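Local coordinates for protein neutral ceramidase (Pseudomonas aeruginosa, PDB 2ZWS) that hydrolyses the N-acyl bond of ceramides to release sphingosine and a free fatty acid, and also runs the reverse synthesis, as a zinc-dependent secreted amidase, at residues 277-280 / 281-284; 377-380 / 381-384; 47-50 / 51-54; 603-606 / 607-610. All coordinates share one frame; numbering follows the deposited sequence.

Contact 1. Residues 277-280 / 281-284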
loop_
_atom_site.group_PDB
_atom_site.type_symbol
_atom_site.label_atom_id
_atom_site.label_comp_id
_atom_site.label_asym_id
_atom_site.label_seq_id
_atom_site.Cartn_x
_atom_site.Cartn_y
_atom_site.Cartn_z
ATOM N N PHE A 277 -13.294 -9.109 -1.214
ATOM C CA PHE A 277 -13.612 -9.338 -2.608
ATOM C C PHE A 277 -15.108 -9.606 -2.786
ATOM O O PHE A 277 -15.739 -9.047 -3.692
ATOM C CB PHE A 277 -12.850 -10.537 -3.190
ATOM C CG PHE A 277 -13.457 -11.010 -4.471
ATOM C CD1 PHE A 277 -13.256 -10.298 -5.643
ATOM C CD2 PHE A 277 -14.331 -12.081 -4.480
ATOM C CE1 PHE A 277 -13.901 -10.677 -6.850
ATOM C CE2 PHE A 277 -14.966 -12.474 -5.658
ATOM C CZ PHE A 277 -14.766 -11.766 -6.844
ATOM N N ALA A 278 -15.672 -10.482 -1.944
ATOM C CA ALA A 278 -17.045 -10.939 -2.176
ATOM C C ALA A 278 -18.007 -9.754 -2.091
ATOM O O ALA A 278 -18.915 -9.611 -2.908
ATOM C CB ALA A 278 -17.427 -12.048 -1.235
ATOM N N LYS A 279 -17.754 -8.874 -1.133
ATOM C CA LYS A 279 -18.597 -7.695 -0.978
ATOM C C LYS A 279 -18.428 -6.722 -2.138
ATOM O O LYS A 279 -19.428 -6.156 -2.627
ATOM C CB LYS A 279 -18.372 -7.008 0.383
ATOM C CG LYS A 279 -19.421 -5.910 0.719
ATOM C CD LYS A 279 -20.799 -6.555 0.902
ATOM C CE LYS A 279 -21.908 -5.580 1.218
ATOM N NZ LYS A 279 -23.054 -6.448 1.639
ATOM N N ALA A 280 -17.181 -6.517 -2.589
ATOM C CA ALA A 280 -16.913 -5.576 -3.693
ATOM C C ALA A 280 -17.595 -6.068 -4.955
ATOM O O ALA A 280 -18.213 -5.291 -5.668
ATOM C CB ALA A 280 -15.408 -5.434 -3.924
ATOM N N TYR A 281 -17.495 -7.372 -5.190
ATOM C CA TYR A 281 -18.086 -7.966 -6.364
ATOM C C TYR A 281 -19.614 -7.830 -6.322
ATOM O O TYR A 281 -20.245 -7.512 -7.345
ATOM C CB TYR A 281 -17.698 -9.453 -6.444
ATOM C CG TYR A 281 -17.962 -10.030 -7.796
ATOM C CD1 TYR A 281 -19.109 -10.782 -8.047
ATOM C CD2 TYR A 281 -17.081 -9.798 -8.845
ATOM C CE1 TYR A 281 -19.365 -11.275 -9.339
ATOM C CE2 TYR A 281 -17.334 -10.288 -10.121
ATOM C CZ TYR A 281 -18.468 -11.028 -10.347
ATOM O OH TYR A 281 -18.693 -11.519 -11.600
ATOM N N GLU A 282 -20.190 -8.068 -5.146
ATOM C CA GLU A 282 -21.642 -7.919 -4.925
ATOM C C GLU A 282 -22.068 -6.477 -5.240
ATOM O O GLU A 282 -23.010 -6.233 -6.028
ATOM C CB GLU A 282 -22.008 -8.239 -3.476
ATOM C CG GLU A 282 -23.488 -7.964 -3.209
ATOM C CD GLU A 282 -23.931 -8.175 -1.788
ATOM O OE1 GLU A 282 -23.102 -8.385 -0.880
ATOM O OE2 GLU A 282 -25.168 -8.141 -1.559
ATOM N N ILE A 283 -21.349 -5.513 -4.673
ATOM C CA ILE A 283 -21.738 -4.103 -4.866
ATOM C C ILE A 283 -21.616 -3.704 -6.337
ATOM O O ILE A 283 -22.555 -3.101 -6.911
ATOM C CB ILE A 283 -20.893 -3.167 -3.986
ATOM C CG1 ILE A 283 -21.180 -3.446 -2.506
ATOM C CG2 ILE A 283 -21.077 -1.682 -4.401
ATOM C CD1 ILE A 283 -20.138 -2.839 -1.564
ATOM N N ALA A 284 -20.459 -4.016 -6.942
ATOM C CA ALA A 284 -20.246 -3.676 -8.359
ATOM C C ALA A 284 -21.381 -4.252 -9.196
ATOM O O ALA A 284 -21.876 -3.585 -10.102
ATOM C CB ALA A 284 -18.873 -4.160 -8.887
#

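Contact 2. Residues 377-380 / 381-384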
loop_
_atom_site.group_PDB
_atom_site.type_symbol
_atom_site.label_atom_id
_atom_site.label_comp_id
_atom_site.label_asym_id
_atom_site.label_seq_id
_atom_site.Cartn_x
_atom_site.Cartn_y
_atom_site.Cartn_z
ATOM N N LEU A 377 7.384 10.196 24.642
ATOM C CA LEU A 377 8.503 9.279 24.537
ATOM C C LEU A 377 9.610 9.867 23.662
ATOM O O LEU A 377 10.806 9.775 23.993
ATOM C CB LEU A 377 8.035 7.937 23.965
ATOM C CG LEU A 377 9.109 6.879 23.668
ATOM C CD1 LEU A 377 9.789 6.397 24.948
ATOM C CD2 LEU A 377 8.500 5.712 22.918
ATOM N N ALA A 378 9.209 10.453 22.535
ATOM C CA ALA A 378 10.161 11.051 21.598
ATOM C C ALA A 378 9.613 12.351 21.046
ATOM O O ALA A 378 8.493 12.395 20.541
ATOM C CB ALA A 378 10.505 10.079 20.461
ATOM N N ASP A 379 10.413 13.407 21.160
ATOM C CA ASP A 379 10.074 14.713 20.614
ATOM C C ASP A 379 10.641 14.758 19.197
ATOM O O ASP A 379 11.764 15.200 18.984
ATOM C CB ASP A 379 10.690 15.824 21.487
ATOM C CG ASP A 379 10.490 17.225 20.901
ATOM O OD1 ASP A 379 9.981 17.340 19.763
ATOM O OD2 ASP A 379 10.866 18.228 21.580
ATOM N N THR A 380 9.848 14.285 18.244
ATOM C CA THR A 380 10.330 14.101 16.850
ATOM C C THR A 380 10.412 15.426 16.085
ATOM O O THR A 380 11.276 15.613 15.220
ATOM C CB THR A 380 9.439 13.081 16.074
ATOM O OG1 THR A 380 8.079 13.516 16.128
ATOM C CG2 THR A 380 9.547 11.698 16.692
ATOM N N GLY A 381 9.521 16.357 16.414
ATOM C CA GLY A 381 9.440 17.643 15.737
ATOM C C GLY A 381 10.633 18.554 15.938
ATOM O O GLY A 381 10.959 19.358 15.060
ATOM N N ASN A 382 11.278 18.441 17.103
ATOM C CA ASN A 382 12.395 19.331 17.438
ATOM C C ASN A 382 13.769 18.763 17.129
ATOM O O ASN A 382 14.783 19.386 17.461
ATOM C CB ASN A 382 12.329 19.753 18.931
ATOM C CG ASN A 382 11.190 20.724 19.220
ATOM O OD1 ASN A 382 10.469 20.581 20.214
ATOM N ND2 ASN A 382 11.021 21.714 18.361
ATOM N N LYS A 383 13.811 17.600 16.478
ATOM C CA LYS A 383 15.082 16.962 16.119
ATOM C C LYS A 383 15.803 17.786 15.057
ATOM O O LYS A 383 15.161 18.427 14.238
ATOM C CB LYS A 383 14.853 15.528 15.633
ATOM C CG LYS A 383 14.243 14.604 16.668
ATOM C CD LYS A 383 15.264 14.299 17.768
ATOM C CE LYS A 383 14.660 13.392 18.835
ATOM N NZ LYS A 383 15.692 12.946 19.797
ATOM N N LYS A 384 17.130 17.809 15.129
ATOM C CA LYS A 384 17.959 18.604 14.221
ATOM C C LYS A 384 19.024 17.706 13.584
ATOM O O LYS A 384 19.495 16.775 14.242
ATOM C CB LYS A 384 18.611 19.765 14.997
ATOM C CG LYS A 384 17.607 20.827 15.485
ATOM C CD LYS A 384 16.967 21.590 14.334
ATOM C CE LYS A 384 16.101 22.763 14.808
ATOM N NZ LYS A 384 14.857 22.323 15.513
#

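Contact 3. Residues 47-50 / 51-54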
loop_
_atom_site.group_PDB
_atom_site.type_symbol
_atom_site.label_atom_id
_atom_site.label_comp_id
_atom_site.label_asym_id
_atom_site.label_seq_id
_atom_site.Cartn_x
_atom_site.Cartn_y
_atom_site.Cartn_z
ATOM N N ILE A 47 -9.111 9.173 -15.280
ATOM C CA ILE A 47 -10.493 9.485 -15.646
ATOM C C ILE A 47 -10.529 10.831 -16.328
ATOM O O ILE A 47 -9.929 11.784 -15.851
ATOM C CB ILE A 47 -11.415 9.545 -14.398
ATOM C CG1 ILE A 47 -11.291 8.261 -13.570
ATOM C CG2 ILE A 47 -12.880 9.801 -14.812
ATOM C CD1 ILE A 47 -11.938 8.388 -12.199
ATOM N N GLU A 48 -11.232 10.916 -17.445
ATOM C CA GLU A 48 -11.344 12.179 -18.167
ATOM C C GLU A 48 -12.796 12.478 -18.431
ATOM O O GLU A 48 -13.580 11.583 -18.756
ATOM C CB GLU A 48 -10.702 12.102 -19.543
ATOM C CG GLU A 48 -9.262 11.792 -19.613
ATOM C CD GLU A 48 -8.662 12.258 -20.939
ATOM O OE1 GLU A 48 -9.281 12.051 -22.026
ATOM O OE2 GLU A 48 -7.557 12.828 -20.896
ATOM N N GLU A 49 -13.153 13.745 -18.317
ATOM C CA GLU A 49 -14.511 14.149 -18.608
ATOM C C GLU A 49 -14.553 14.342 -20.116
ATOM O O GLU A 49 -13.710 15.026 -20.679
ATOM C CB GLU A 49 -14.818 15.449 -17.862
ATOM C CG GLU A 49 -16.276 15.639 -17.492
ATOM C CD GLU A 49 -16.555 17.037 -16.970
ATOM O OE1 GLU A 49 -15.645 17.684 -16.350
ATOM O OE2 GLU A 49 -17.704 17.491 -17.186
ATOM N N ALA A 50 -15.504 13.719 -20.795
ATOM C CA ALA A 50 -15.584 13.934 -22.231
ATOM C C ALA A 50 -15.896 15.430 -22.538
ATOM O O ALA A 50 -15.642 15.897 -23.626
ATOM C CB ALA A 50 -16.607 12.983 -22.865
ATOM N N ALA A 51 -16.340 16.188 -21.530
ATOM C CA ALA A 51 -16.931 17.544 -21.746
ATOM C C ALA A 51 -16.197 18.936 -21.880
ATOM O O ALA A 51 -16.628 19.669 -22.769
ATOM C CB ALA A 51 -18.218 17.704 -20.892
ATOM N N SER A 52 -15.147 19.384 -21.150
ATOM C CA SER A 52 -13.959 18.717 -20.578
ATOM C C SER A 52 -13.150 17.945 -21.636
ATOM O O SER A 52 -13.552 17.955 -22.813
ATOM C CB SER A 52 -14.295 17.911 -19.343
ATOM O OG SER A 52 -14.331 18.745 -18.201
ATOM N N GLY A 53 -12.047 17.274 -21.274
ATOM C CA GLY A 53 -11.587 17.064 -19.876
ATOM C C GLY A 53 -10.117 17.338 -19.682
ATOM O O GLY A 53 -9.283 16.754 -20.357
ATOM N N ARG A 54 -9.749 18.022 -18.607
ATOM C CA ARG A 54 -10.172 17.661 -17.278
ATOM C C ARG A 54 -9.938 16.155 -17.110
ATOM O O ARG A 54 -10.756 15.278 -17.451
ATOM C CB ARG A 54 -11.530 18.174 -16.842
ATOM C CG ARG A 54 -11.515 19.679 -16.576
ATOM C CD ARG A 54 -11.979 20.021 -15.159
ATOM N NE ARG A 54 -11.657 21.409 -14.847
ATOM C CZ ARG A 54 -10.813 21.815 -13.897
ATOM N NH1 ARG A 54 -10.198 20.945 -13.100
ATOM N NH2 ARG A 54 -10.598 23.116 -13.724
HETATM O O HOH W 1 -7.235 15.247 -21.355
#

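Contact 4. Residues 603-606 / 607-610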
loop_
_atom_site.group_PDB
_atom_site.type_symbol
_atom_site.label_atom_id
_atom_site.label_comp_id
_atom_site.label_asym_id
_atom_site.label_seq_id
_atom_site.Cartn_x
_atom_site.Cartn_y
_atom_site.Cartn_z
ATOM N N SER A 603 2.137 -24.793 -5.180
ATOM C CA SER A 603 1.012 -25.564 -4.682
ATOM C C SER A 603 0.031 -25.728 -5.834
ATOM O O SER A 603 -0.557 -24.750 -6.291
ATOM C CB SER A 603 0.387 -24.845 -3.495
ATOM O OG SER A 603 1.335 -24.750 -2.433
ATOM N N ILE A 604 -0.123 -26.965 -6.318
ATOM C CA ILE A 604 -0.859 -27.233 -7.564
ATOM C C ILE A 604 -2.356 -27.085 -7.304
ATOM O O ILE A 604 -2.922 -27.872 -6.542
ATOM C CB ILE A 604 -0.550 -28.668 -8.100
ATOM C CG1 ILE A 604 0.950 -28.860 -8.330
ATOM C CG2 ILE A 604 -1.317 -28.931 -9.389
ATOM C CD1 ILE A 604 1.392 -30.306 -8.266
ATOM N N PRO A 605 -2.986 -26.041 -7.896
ATOM C CA PRO A 605 -4.387 -25.748 -7.569
ATOM C C PRO A 605 -5.396 -26.606 -8.335
ATOM O O PRO A 605 -5.060 -27.140 -9.384
ATOM C CB PRO A 605 -4.525 -24.284 -7.993
ATOM C CG PRO A 605 -3.657 -24.183 -9.192
ATOM C CD PRO A 605 -2.432 -25.054 -8.846
ATOM N N PRO A 606 -6.639 -26.705 -7.828
ATOM C CA PRO A 606 -7.723 -27.348 -8.589
ATOM C C PRO A 606 -7.825 -26.747 -9.974
ATOM O O PRO A 606 -7.695 -25.526 -10.134
ATOM C CB PRO A 606 -8.968 -27.004 -7.777
ATOM C CG PRO A 606 -8.465 -26.845 -6.376
ATOM C CD PRO A 606 -7.093 -26.241 -6.500
ATOM N N GLY A 607 -8.019 -27.596 -10.974
ATOM C CA GLY A 607 -8.149 -27.127 -12.339
ATOM C C GLY A 607 -6.898 -27.137 -13.183
ATOM O O GLY A 607 -6.960 -26.774 -14.357
ATOM N N THR A 608 -5.744 -27.529 -12.627
ATOM C CA THR A 608 -4.516 -27.642 -13.417
ATOM C C THR A 608 -4.612 -28.854 -14.336
ATOM O O THR A 608 -5.023 -29.929 -13.888
ATOM C CB THR A 608 -3.287 -27.829 -12.512
ATOM O OG1 THR A 608 -3.589 -28.805 -11.515
ATOM C CG2 THR A 608 -2.926 -26.540 -11.834
ATOM N N GLU A 609 -4.234 -28.689 -15.598
ATOM C CA GLU A 609 -4.250 -29.785 -16.546
ATOM C C GLU A 609 -3.260 -30.863 -16.121
ATOM O O GLU A 609 -2.132 -30.545 -15.741
ATOM C CB GLU A 609 -3.915 -29.277 -17.948
ATOM C CG GLU A 609 -5.127 -28.815 -18.746
ATOM C CD GLU A 609 -5.742 -29.941 -19.577
ATOM O OE1 GLU A 609 -6.394 -30.841 -18.995
ATOM O OE2 GLU A 609 -5.576 -29.919 -20.821
ATOM N N PRO A 610 -3.696 -32.136 -16.128
ATOM C CA PRO A 610 -2.736 -33.234 -16.070
ATOM C C PRO A 610 -1.726 -33.105 -17.204
ATOM O O PRO A 610 -2.063 -32.598 -18.278
ATOM C CB PRO A 610 -3.607 -34.472 -16.284
ATOM C CG PRO A 610 -4.952 -34.067 -15.793
ATOM C CD PRO A 610 -5.091 -32.619 -16.139
#

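Contact 1. Residues 277-280 / 281-284
Phe277 and Tyr281, one helical turn apart, send their side chains out of the helix side by side and in the same direction. Their ring planes are inclined at 33° with centroids 5.4 Å apart, an oblique pairing. The nearest carbons are Phe277 CZ and Tyr281 CD2, at 3.6 Å. Tyr281 CB sits over one face of the Phe277 ring, 4.2 Å from its centroid, and makes a CH-pi contact. Both residues hold CG anti to the backbone N (chi1 164° in Phe277 and -165° in Tyr281), which explains why the two side chains leave the helix on similar courses.

A charged pair occupies another side of the same turn. Lys279 bends at chi2, and its NZ reaches Glu282 OE1 at 3.2 Å in a salt bridge that enters from above the carboxylate plane; NZ also hydrogen-bonds a glycerol and, weakly, Glu152 O. The Glu282 chain is extended and crosses that of Lys279 at a slant. Lys279 also uses its aliphatic part, with CG lying 3.9 Å from Ile283 CD1. Underneath, regular alpha-helical bonds join each carbonyl to the amide four residues on; Ala284 N to Ala280 O, at 2.9 Å, is one of them.

The segment belongs to helix 265-286. Its aromatic side packs on helix 218-231, where Trp227 meets both rings and His226 meets Phe277 edge-to-face. Ala280 and Ile283 touch Met182 of strand 181-189, Ala280 also touching Trp227, so this helix rests partly on a helix and partly on a sheet strand.

Contact 2. Residues 377-380 / 381-384
Asp379 OD1 accepts the backbone N-H of Asn382 at 3.2 Å, the shortest bond between the two halves of this corner that the geometry establishes. The bond is bent, with 145° at the hydrogen, and the amide arrives from above the carboxylate plane, not within it. Asp379 carries its CG opposite the backbone N (chi1 174°), a torsion that brings the carboxylate round to the amide of Asn382.

Residues Thr380 to Lys383 form a type I beta turn. The closing bond, Lys383 N to Thr380 O, is straight but weak at 3.5 Å, so the Asp379 carboxylate supplies a second, shorter tie across the same bend. On another flank, Lys383 folds back along the chain. Its chi1 of -62° sets CG 3.5 Å from Thr380 O, and the bend at chi2 then brings CE to 3.4 Å from Asp379 O. The hydroxyl of Thr380 is engaged outside the turn, hydrogen-bonded to Thr389 OG1.

This turn follows strand 376-378, which has a classic bulge at Leu377 and Ala378, the two sharing Ile326 as their partner on the neighbouring strand. Chemically, the bend is fastened by an acidic side chain holding the backbone amide of Asn382, while the positive charge of Lys383 is taken up away from that carboxylate, by the indole of Trp388 in a cation-pi contact and by Gly357 O in a weak bond.

Contact 3. Residues 47-50 / 51-54
Glu49 and Arg54 supply the main backbone bond of this reversal: Glu49 N donates to Arg54 O at 3.0 Å, nearly straight at 162°. The same carbonyl oxygen is approached by Glu48 CA at 3.2 Å, a CA-H...O contact, so Arg54 O collects both an amide and a carbon donor from the strand. The chain directions of 47-50 and 51-54 lie 146° apart, consistent with a reversal.

Among the side chains, Ser52 OG reaches Glu49 OE1 from well above the carboxylate plane. Its length of 2.5 Å is suspiciously short, and the adjoining CB atoms clash in the model, so the detail of this bond is doubtful. Glu49 holds CG roughly opposite its backbone N (chi1 -151°), a torsion that places OE1 where Leu295 N can donate to it. Cis peptide bonds are modelled before both Ser52 and Gly53, but the geometry of the loop here is doubtful.

One water joins the two arms. It donates to Gly53 O at 2.7 Å and to Glu48 OE2 at 2.5 Å, the latter unusually short and of uncertain length. The Glu48 carboxylate is held chiefly by Arg6 through OE1 and also by Arg55 through OE2, and these cations would probably keep it ionised.

Together the segments make the beta-hairpin connection between strand 41-49 and the antiparallel strand 55-61, in the large mixed sheet that also holds strands 5-13 and 142-152. Ile47 pairs with Leu56 across the hairpin, while Glu48 pairs by its backbone with Arg6 of strand 5-13 on its other edge.

Contact 4. Residues 603-606 / 607-610
Thr608 returns to Pro605 through both its backbone and its hydroxyl. Thr608 OG1 donates to Pro605 O at 3.1 Å, nearly in line with the carbonyl bond, and Thr608 N makes a weak bond to the same oxygen at 3.3 Å. A chi1 of 45° sets OG1 between the backbone N and the carbonyl carbon, where it can meet Pro605 O. Thr608 is modelled in two conformers and this describes one of them, so the hydroxyl bond may hold only part of the time. In this conformer the side chains of Thr608 and Pro605 cross at about a right angle, with Thr608 CG2 a tight 3.4 Å from Pro605 CD. Ile604 CG2 is also close to Thr608 OG1.

Gly607 and Pro606 are the two central residues of the type II beta turn that runs from Pro605 to Thr608. Pro606, its ring restricting phi to -52°, takes the first of these places and points away overall, though its CB still lies against Gly607 N. Gly607 follows with a positive phi of 96°, the backbone shape that this turn type needs at its second central place and that a residue lacking a side chain adopts without pressing on Pro606 O.

The turn lies in the connection between strands 595-603 and 611-622, in the C-terminal beta-sandwich region. Ile604 packs on Val540 of strand 539-545 and, like Thr608, on Ile536 in a loop, whereas Pro605 touches Asp583 just before strand 584-591. The connection thus passes from the sheet containing 595-603 to the one containing 611-622.

The four contacts are separate local structures, none touching another. Contacts 1 and 3, both in the N-terminal half of the chain, have nearest atoms about 15 Å apart, and contact 4, near the C-terminus, comes within about 16 Å of contact 1. Contact 2 lies across the chain's centre from contacts 1 and 4, its centre about 54 Å from that of contact 4. Measured to inferred substrate-binding residues, side chain to side chain, Thr380 of contact 2 is about 11 Å from Tyr445 and Arg54 of contact 3 about 9 Å from Asp87. The Arg54 side chain is also about 5 Å from a bound palmitic acid, and that of Pro605 in contact 4 about 11 Å from the magnesium ion.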